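Local coordinates for paenibacillus xanthan lyase (Paenibacillus, PDB 6F2P), which cleaves the polysaccharide xanthan by an elimination reaction, as a calcium-binding, multidomain lyase of polysaccharide lyase family 8, at residues N18-Y23 / Y84-G88; H406-T412 / L435-V440; D820-M826 / S857-G863. All coordinates share one frame; numbering follows the deposited sequence.

Interaction 1: N18-Y23 / Y84-G88; sequences NGGTTY and YTTYG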
# COMPACT_ATOMS: atom_id res chain seq x y z
N ASN A 18 -5.84 7.02 41.03
CA ASN A 18 -7.00 7.45 41.81
C ASN A 18 -7.46 8.90 41.61
O ASN A 18 -8.43 9.33 42.23
CB ASN A 18 -6.82 7.14 43.30
CG ASN A 18 -5.77 8.01 43.96
OD1 ASN A 18 -5.26 8.96 43.37
ND2 ASN A 18 -5.45 7.70 45.21
N GLY A 19 -6.75 9.65 40.78
CA GLY A 19 -7.17 11.01 40.45
C GLY A 19 -6.53 12.11 41.28
O GLY A 19 -6.75 13.29 41.02
N GLY A 20 -5.74 11.72 42.29
CA GLY A 20 -5.03 12.69 43.10
C GLY A 20 -5.62 12.84 44.48
O GLY A 20 -6.61 12.20 44.81
N THR A 21 -5.00 13.69 45.30
CA THR A 21 -5.38 13.85 46.70
C THR A 21 -6.72 14.56 46.85
O THR A 21 -7.46 14.33 47.81
CB THR A 21 -4.31 14.64 47.48
OG1 THR A 21 -3.06 13.96 47.38
CG2 THR A 21 -4.69 14.76 48.95
N THR A 22 -7.03 15.41 45.89
CA THR A 22 -8.21 16.24 45.99
C THR A 22 -8.67 16.64 44.59
O THR A 22 -7.85 16.78 43.68
CB THR A 22 -7.91 17.50 46.81
OG1 THR A 22 -8.93 18.48 46.58
CG2 THR A 22 -6.56 18.09 46.40
N TYR A 23 -9.98 16.82 44.43
CA TYR A 23 -10.55 17.27 43.17
C TYR A 23 -12.01 17.70 43.34
O TYR A 23 -12.63 17.44 44.36
CB TYR A 23 -10.41 16.18 42.10
CG TYR A 23 -10.58 14.76 42.59
CD1 TYR A 23 -11.84 14.25 42.90
CD2 TYR A 23 -9.49 13.91 42.73
CE1 TYR A 23 -12.01 12.95 43.33
CE2 TYR A 23 -9.64 12.61 43.16
CZ TYR A 23 -10.90 12.14 43.47
OH TYR A 23 -11.05 10.84 43.91
N TYR A 84 -10.81 2.46 48.66
CA TYR A 84 -10.14 2.75 49.91
C TYR A 84 -9.38 4.07 49.85
O TYR A 84 -9.34 4.81 50.84
CB TYR A 84 -9.18 1.63 50.30
CG TYR A 84 -8.41 1.96 51.55
CD1 TYR A 84 -9.03 1.95 52.79
CD2 TYR A 84 -7.06 2.31 51.49
CE1 TYR A 84 -8.33 2.27 53.94
CE2 TYR A 84 -6.36 2.63 52.63
CZ TYR A 84 -7.00 2.60 53.86
OH TYR A 84 -6.32 2.92 55.00
N THR A 85 -8.80 4.38 48.69
CA THR A 85 -7.93 5.54 48.55
C THR A 85 -8.54 6.66 47.72
O THR A 85 -7.88 7.66 47.45
CB THR A 85 -6.60 5.16 47.90
OG1 THR A 85 -6.85 4.60 46.60
CG2 THR A 85 -5.87 4.14 48.73
N THR A 86 -9.79 6.51 47.31
CA THR A 86 -10.43 7.49 46.45
C THR A 86 -11.05 8.63 47.25
O THR A 86 -11.97 8.42 48.05
CB THR A 86 -11.49 6.85 45.52
OG1 THR A 86 -10.84 5.97 44.59
CG2 THR A 86 -12.25 7.91 44.74
N TYR A 87 -10.53 9.83 47.02
CA TYR A 87 -11.09 11.03 47.60
C TYR A 87 -12.55 11.15 47.22
O TYR A 87 -12.89 11.17 46.04
CB TYR A 87 -10.35 12.25 47.08
CG TYR A 87 -10.92 13.54 47.60
CD1 TYR A 87 -10.71 13.92 48.92
CD2 TYR A 87 -11.67 14.37 46.78
CE1 TYR A 87 -11.23 15.11 49.40
CE2 TYR A 87 -12.19 15.57 47.26
CZ TYR A 87 -11.97 15.92 48.57
OH TYR A 87 -12.48 17.09 49.06
N GLY A 88 -13.42 11.23 48.23
CA GLY A 88 -14.84 11.42 48.00
C GLY A 88 -15.61 10.13 48.17
O GLY A 88 -16.85 10.14 48.24
O HOH W 1 -8.25 9.87 44.95
O HOH W 2 -10.10 7.19 41.78
O HOH W 3 -6.96 10.16 47.59

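Interaction 2: H406-T412 / L435-V440; sequences HTGDGMT and LPGTTV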
# COMPACT_ATOMS: atom_id res chain seq x y z
N HIS A 406 -16.34 -11.52 5.21
CA HIS A 406 -16.23 -10.59 4.09
C HIS A 406 -15.76 -9.19 4.49
O HIS A 406 -15.86 -8.26 3.70
CB HIS A 406 -17.57 -10.52 3.34
CG HIS A 406 -18.10 -11.85 2.94
ND1 HIS A 406 -17.46 -12.67 2.04
CD2 HIS A 406 -19.22 -12.52 3.33
CE1 HIS A 406 -18.16 -13.78 1.88
NE2 HIS A 406 -19.23 -13.72 2.65
N THR A 407 -15.24 -9.05 5.71
CA THR A 407 -14.84 -7.73 6.20
C THR A 407 -13.65 -7.11 5.45
O THR A 407 -13.35 -5.93 5.63
CB THR A 407 -14.56 -7.73 7.73
OG1 THR A 407 -13.60 -8.74 8.05
CG2 THR A 407 -15.84 -7.97 8.52
N GLY A 408 -12.99 -7.91 4.62
CA GLY A 408 -11.87 -7.43 3.81
C GLY A 408 -12.13 -7.54 2.31
O GLY A 408 -11.22 -7.37 1.50
N ASP A 409 -13.38 -7.80 1.93
CA ASP A 409 -13.72 -8.09 0.54
C ASP A 409 -14.01 -6.81 -0.24
O ASP A 409 -14.99 -6.73 -0.97
CB ASP A 409 -14.93 -9.02 0.48
CG ASP A 409 -14.58 -10.46 0.77
OD1 ASP A 409 -13.45 -10.73 1.25
OD2 ASP A 409 -15.44 -11.33 0.52
N GLY A 410 -13.13 -5.82 -0.09
CA GLY A 410 -13.40 -4.52 -0.66
C GLY A 410 -14.61 -3.92 0.02
O GLY A 410 -15.52 -3.42 -0.63
N MET A 411 -14.61 -3.96 1.35
CA MET A 411 -15.72 -3.40 2.12
C MET A 411 -15.56 -1.89 2.24
O MET A 411 -14.45 -1.39 2.38
CB MET A 411 -15.77 -4.01 3.51
CG MET A 411 -16.96 -3.57 4.34
SD MET A 411 -16.86 -4.25 6.01
CE MET A 411 -18.23 -3.38 6.79
N THR A 412 -16.68 -1.18 2.18
CA THR A 412 -16.65 0.27 2.32
C THR A 412 -17.39 0.72 3.57
O THR A 412 -18.49 0.24 3.87
CB THR A 412 -17.26 0.95 1.08
OG1 THR A 412 -18.64 0.61 0.97
CG2 THR A 412 -16.55 0.49 -0.16
N LEU A 435 -22.03 -7.34 3.57
CA LEU A 435 -21.35 -6.14 4.04
C LEU A 435 -21.13 -5.12 2.89
O LEU A 435 -20.78 -5.51 1.76
CB LEU A 435 -20.02 -6.51 4.68
CG LEU A 435 -20.14 -7.36 5.95
CD1 LEU A 435 -18.76 -7.72 6.53
CD2 LEU A 435 -20.99 -6.63 6.97
N PRO A 436 -21.33 -3.82 3.18
CA PRO A 436 -21.31 -2.78 2.14
C PRO A 436 -20.04 -2.77 1.30
O PRO A 436 -18.94 -2.98 1.81
CB PRO A 436 -21.40 -1.48 2.94
CG PRO A 436 -22.06 -1.88 4.24
CD PRO A 436 -21.58 -3.27 4.52
N GLY A 437 -20.21 -2.55 -0.00
CA GLY A 437 -19.08 -2.38 -0.89
C GLY A 437 -18.53 -3.68 -1.44
O GLY A 437 -17.92 -3.70 -2.51
N THR A 438 -18.75 -4.77 -0.71
CA THR A 438 -18.16 -6.06 -1.05
C THR A 438 -18.79 -6.69 -2.29
O THR A 438 -19.96 -6.47 -2.58
CB THR A 438 -18.31 -7.06 0.12
OG1 THR A 438 -19.69 -7.15 0.49
CG2 THR A 438 -17.50 -6.59 1.31
N THR A 439 -17.99 -7.49 -2.99
CA THR A 439 -18.52 -8.39 -4.01
C THR A 439 -18.38 -9.82 -3.51
O THR A 439 -17.26 -10.25 -3.24
CB THR A 439 -17.75 -8.25 -5.33
OG1 THR A 439 -17.99 -6.95 -5.88
CG2 THR A 439 -18.19 -9.31 -6.33
N VAL A 440 -19.48 -10.55 -3.37
CA VAL A 440 -19.46 -11.88 -2.76
C VAL A 440 -20.34 -12.94 -3.45
O VAL A 440 -21.23 -12.61 -4.25
CB VAL A 440 -19.94 -11.83 -1.29
CG1 VAL A 440 -19.03 -10.97 -0.44
CG2 VAL A 440 -21.38 -11.35 -1.23
O HOH W 4 -16.02 -12.26 -1.76

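Interaction 3: D820-M826 / S857-G863; sequences DVKSRIM and SKEFTMG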
# COMPACT_ATOMS: atom_id res chain seq x y z
N ASP A 820 21.57 -7.31 -30.08
CA ASP A 820 22.35 -8.50 -29.80
C ASP A 820 22.70 -8.45 -28.30
O ASP A 820 23.26 -7.46 -27.83
CB ASP A 820 23.60 -8.48 -30.68
CG ASP A 820 24.26 -9.83 -30.78
OD1 ASP A 820 23.59 -10.85 -30.49
OD2 ASP A 820 25.45 -9.87 -31.16
N VAL A 821 22.35 -9.49 -27.56
CA VAL A 821 22.58 -9.47 -26.11
C VAL A 821 23.89 -10.13 -25.71
O VAL A 821 24.07 -11.33 -25.91
CB VAL A 821 21.43 -10.13 -25.35
CG1 VAL A 821 21.71 -10.10 -23.85
CG2 VAL A 821 20.13 -9.43 -25.67
N LYS A 822 24.78 -9.34 -25.12
CA LYS A 822 26.09 -9.83 -24.68
C LYS A 822 26.23 -9.76 -23.16
O LYS A 822 25.63 -8.91 -22.49
CB LYS A 822 27.21 -9.02 -25.34
CG LYS A 822 27.17 -9.03 -26.86
CD LYS A 822 28.42 -8.39 -27.48
CE LYS A 822 28.53 -8.74 -28.96
NZ LYS A 822 29.71 -8.14 -29.64
N SER A 823 27.04 -10.64 -22.60
CA SER A 823 27.34 -10.57 -21.18
C SER A 823 28.84 -10.74 -20.96
O SER A 823 29.48 -11.53 -21.65
CB SER A 823 26.56 -11.63 -20.39
OG SER A 823 26.97 -12.94 -20.76
N ARG A 824 29.39 -9.99 -20.01
CA ARG A 824 30.80 -10.10 -19.68
C ARG A 824 30.93 -10.97 -18.45
O ARG A 824 30.36 -10.67 -17.40
CB ARG A 824 31.44 -8.73 -19.45
CG ARG A 824 32.95 -8.76 -19.25
CD ARG A 824 33.52 -7.36 -19.12
NE ARG A 824 34.92 -7.28 -19.55
CZ ARG A 824 35.96 -7.15 -18.73
NH1 ARG A 824 35.77 -7.08 -17.42
NH2 ARG A 824 37.19 -7.09 -19.22
N ILE A 825 31.67 -12.07 -18.59
CA ILE A 825 31.80 -13.07 -17.55
C ILE A 825 33.24 -13.12 -17.03
O ILE A 825 34.18 -13.20 -17.82
CB ILE A 825 31.42 -14.47 -18.09
CG1 ILE A 825 29.99 -14.46 -18.67
CG2 ILE A 825 31.62 -15.54 -17.02
CD1 ILE A 825 28.93 -13.92 -17.74
N MET A 826 33.41 -13.06 -15.71
CA MET A 826 34.74 -13.21 -15.12
C MET A 826 35.08 -14.69 -15.00
O MET A 826 34.20 -15.54 -14.79
CB MET A 826 34.80 -12.54 -13.76
CG MET A 826 34.39 -11.08 -13.77
SD MET A 826 35.58 -10.08 -14.68
CE MET A 826 34.60 -9.66 -16.10
N SER A 857 38.58 -12.80 -18.35
CA SER A 857 37.19 -12.52 -18.70
C SER A 857 36.98 -12.71 -20.18
O SER A 857 37.91 -12.62 -20.97
CB SER A 857 36.84 -11.09 -18.31
OG SER A 857 37.68 -10.16 -18.97
N LYS A 858 35.73 -12.98 -20.57
CA LYS A 858 35.37 -13.09 -21.97
C LYS A 858 34.01 -12.44 -22.20
O LYS A 858 33.19 -12.35 -21.28
CB LYS A 858 35.31 -14.55 -22.42
CG LYS A 858 36.63 -15.29 -22.38
CD LYS A 858 36.56 -16.58 -23.18
CE LYS A 858 35.50 -17.54 -22.64
NZ LYS A 858 35.45 -18.82 -23.42
N GLU A 859 33.77 -11.99 -23.42
CA GLU A 859 32.48 -11.41 -23.77
C GLU A 859 31.65 -12.45 -24.52
O GLU A 859 31.95 -12.78 -25.67
CB GLU A 859 32.66 -10.19 -24.66
CG GLU A 859 31.45 -9.30 -24.69
CD GLU A 859 31.34 -8.46 -23.44
OE1 GLU A 859 32.39 -8.18 -22.81
OE2 GLU A 859 30.21 -8.07 -23.09
N PHE A 860 30.61 -12.96 -23.87
CA PHE A 860 29.74 -13.95 -24.49
C PHE A 860 28.62 -13.27 -25.26
O PHE A 860 27.96 -12.38 -24.75
CB PHE A 860 29.15 -14.89 -23.44
CG PHE A 860 30.14 -15.85 -22.86
CD1 PHE A 860 31.04 -15.44 -21.89
CD2 PHE A 860 30.19 -17.17 -23.30
CE1 PHE A 860 31.97 -16.32 -21.35
CE2 PHE A 860 31.11 -18.06 -22.76
CZ PHE A 860 32.01 -17.63 -21.79
N THR A 861 28.42 -13.70 -26.50
CA THR A 861 27.26 -13.26 -27.27
C THR A 861 26.15 -14.29 -27.08
O THR A 861 26.22 -15.40 -27.59
CB THR A 861 27.59 -13.14 -28.76
OG1 THR A 861 28.74 -12.32 -28.93
CG2 THR A 861 26.43 -12.50 -29.51
N MET A 862 25.13 -13.91 -26.31
CA MET A 862 24.05 -14.83 -25.98
C MET A 862 23.14 -15.02 -27.18
O MET A 862 22.72 -16.14 -27.49
CB MET A 862 23.24 -14.32 -24.79
CG MET A 862 24.07 -13.81 -23.62
SD MET A 862 25.10 -15.10 -22.91
CE MET A 862 23.87 -16.30 -22.39
N GLY A 863 22.83 -13.93 -27.85
CA GLY A 863 21.94 -13.99 -28.99
C GLY A 863 21.16 -12.70 -29.19
O GLY A 863 21.36 -11.73 -28.47
O HOH W 5 36.28 -9.40 -21.64

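Interaction 1: N18-Y23 / Y84-G88
Tyr-87 turns the edge of its ring onto the face of Tyr-23, a T-shaped pair with planes at 89° and centroids 5.3 Å apart, while Tyr-23 reaches back to the Tyr-87 backbone. CD2 of Tyr-87 stands over the rim of the Tyr-23 ring, and Tyr-23 OH makes a weak hydrogen bond of 2.8 Å to Tyr-87 O. With CG of Tyr-87 anti to the backbone N (chi1 178°), its ring is carried out to Thr-22, whose CA lies over one face, 4.1 Å from the ring centroid, in a CH-pi contact. The hydroxyl of Tyr-23 also meets Thr-86 CG2 at 3.3 Å, and Ile-340 and Ile-344 of helix 340-351 pack on its side chain. Were Tyr-23 an alanine, the Tyr-87 edge would probably lose its aromatic face and Tyr-87 O its weak phenol donor.

Asn-18 OD1 accepts from Gly-20 N at 3.0 Å, an Asx turn in which the donor is tilted 33° from the carbonyl plane. Waters bridge the segments: one lies 2.8 Å from Asn-18 O and accepts from Tyr-87 N at 3.1 Å, and another joins Asn-18 O to Thr-86 OG1, which is also hydrogen-bonded to Leu-82 O. The chemistry implies a contact carried largely by a T-shaped aromatic pair beside backbone groups bridged by water.

Interaction 2: H406-T412 / L435-V440
Met-411 lies extended across the turn formed by Leu-435 to Thr-438, and its atoms meet that turn in succession. CB packs 3.8 Å from Thr-438 CG2 and is also near Pro-436 O; CG lies 3.3 Å from Pro-436 O; SD lies 4.0 Å from Leu-435 CD1; CE ends beside Pro-436 CD. All three torsions are near 180°, with CG anti to the backbone N (chi1 -175°), and this straight chain runs alongside the proline in the same direction. Trp-427 of helix 426-429 touches both Met-411 and Leu-435.

The direct hydrogen bond between the segments runs from Thr-412 N to Pro-436 O, 2.9 Å long and fairly straight at 164°, although the donor stands above the carbonyl plane. At the other end, Val-440 CG1 sits over a face of the His-406 ring, 3.6 Å from its centroid. That ring is fixed from two sides: ND1 donates to Asp-409 OD2 at 2.9 Å, nearly in the ring plane, and NE2 bonds to Thr-444 O. A water links Asp-409 OD2 to Thr-439 O. Gly-437 has positive phi (86°), where a CB would press on the carbonyl O of Pro-436.

Gly-410 and Met-411, both facing Ser-385, form a G1 beta bulge at the start of strand 411-415, set against the type II turn leading into strand 439-441, within the family 8 super-sandwich domain.

Interaction 3: D820-M826 / S857-G863
Val-821 O takes two backbone donors, Met-862 N at 2.8 Å and, weakly, Gly-863 N at 3.5 Å, a classic beta bulge. Val-821 N is satisfied by Gly-863 O at 2.6 Å. Beyond the bulge the pairing is regular: Ser-823 exchanges both backbone bonds with Phe-860, each 2.9 Å between N and O, and Ile-825 does the same with Lys-858, its N-H pointing almost straight at Lys-858 O (176°). Phe-860 O, already bonded to Ser-823 N, is also approached by Lys-822 CA, while the Lys-822 backbone bonds outward to Ser-897 of strand 891-900.

Strands 817-826 and 857-867 are thus antiparallel neighbours, the axes of their short segments 4.7 Å apart at 148°, and Val-821 and Met-862 pack on Leu-836 of strand 832-838 in a second sheet, consistent with a beta-sandwich.

On the face carrying Ser-823 and Phe-860, Ile-825 CG1 meets Phe-860 CD1 at 3.5 Å, the side chains crossing at about a right angle.

On the other face Arg-824, extended from CG to NE, lays a guanidinium face under Ser-857 OG without a hydrogen bond; a water joins that hydroxyl to Arg-824 NE, weakly on the arginine side. NH1 is held by Asn-789 O and by a salt bridge to Asp-894, a calcium ligand. Glu-859 bends at chi2 (77°) so that OE1 packs against Arg-824 CB, yet remains 4.2 Å from Arg-824 NE, beyond a salt bridge.

In the fold
From the N terminus, interaction 1 comes first: the loop after helix 4-18 meets the end of helix 68-85 and the residues that follow it, closing a largely helical excursion of 60 residues within the N-terminal alpha-helical domain. Interaction 2 follows in the super-sandwich domain, where 22 residues including helix 426-429 separate segments on strands 411-415 and 439-441, outermost strands of two different sheets. Interaction 3 closes a 30-residue span holding strands 832-838 and 841-848, and pairs antiparallel strands 817-826 and 857-867, neighbours in one sheet. The three are in series, with none nested or crossing; interactions 1 and 3 lie on opposite sides of the chain's centre.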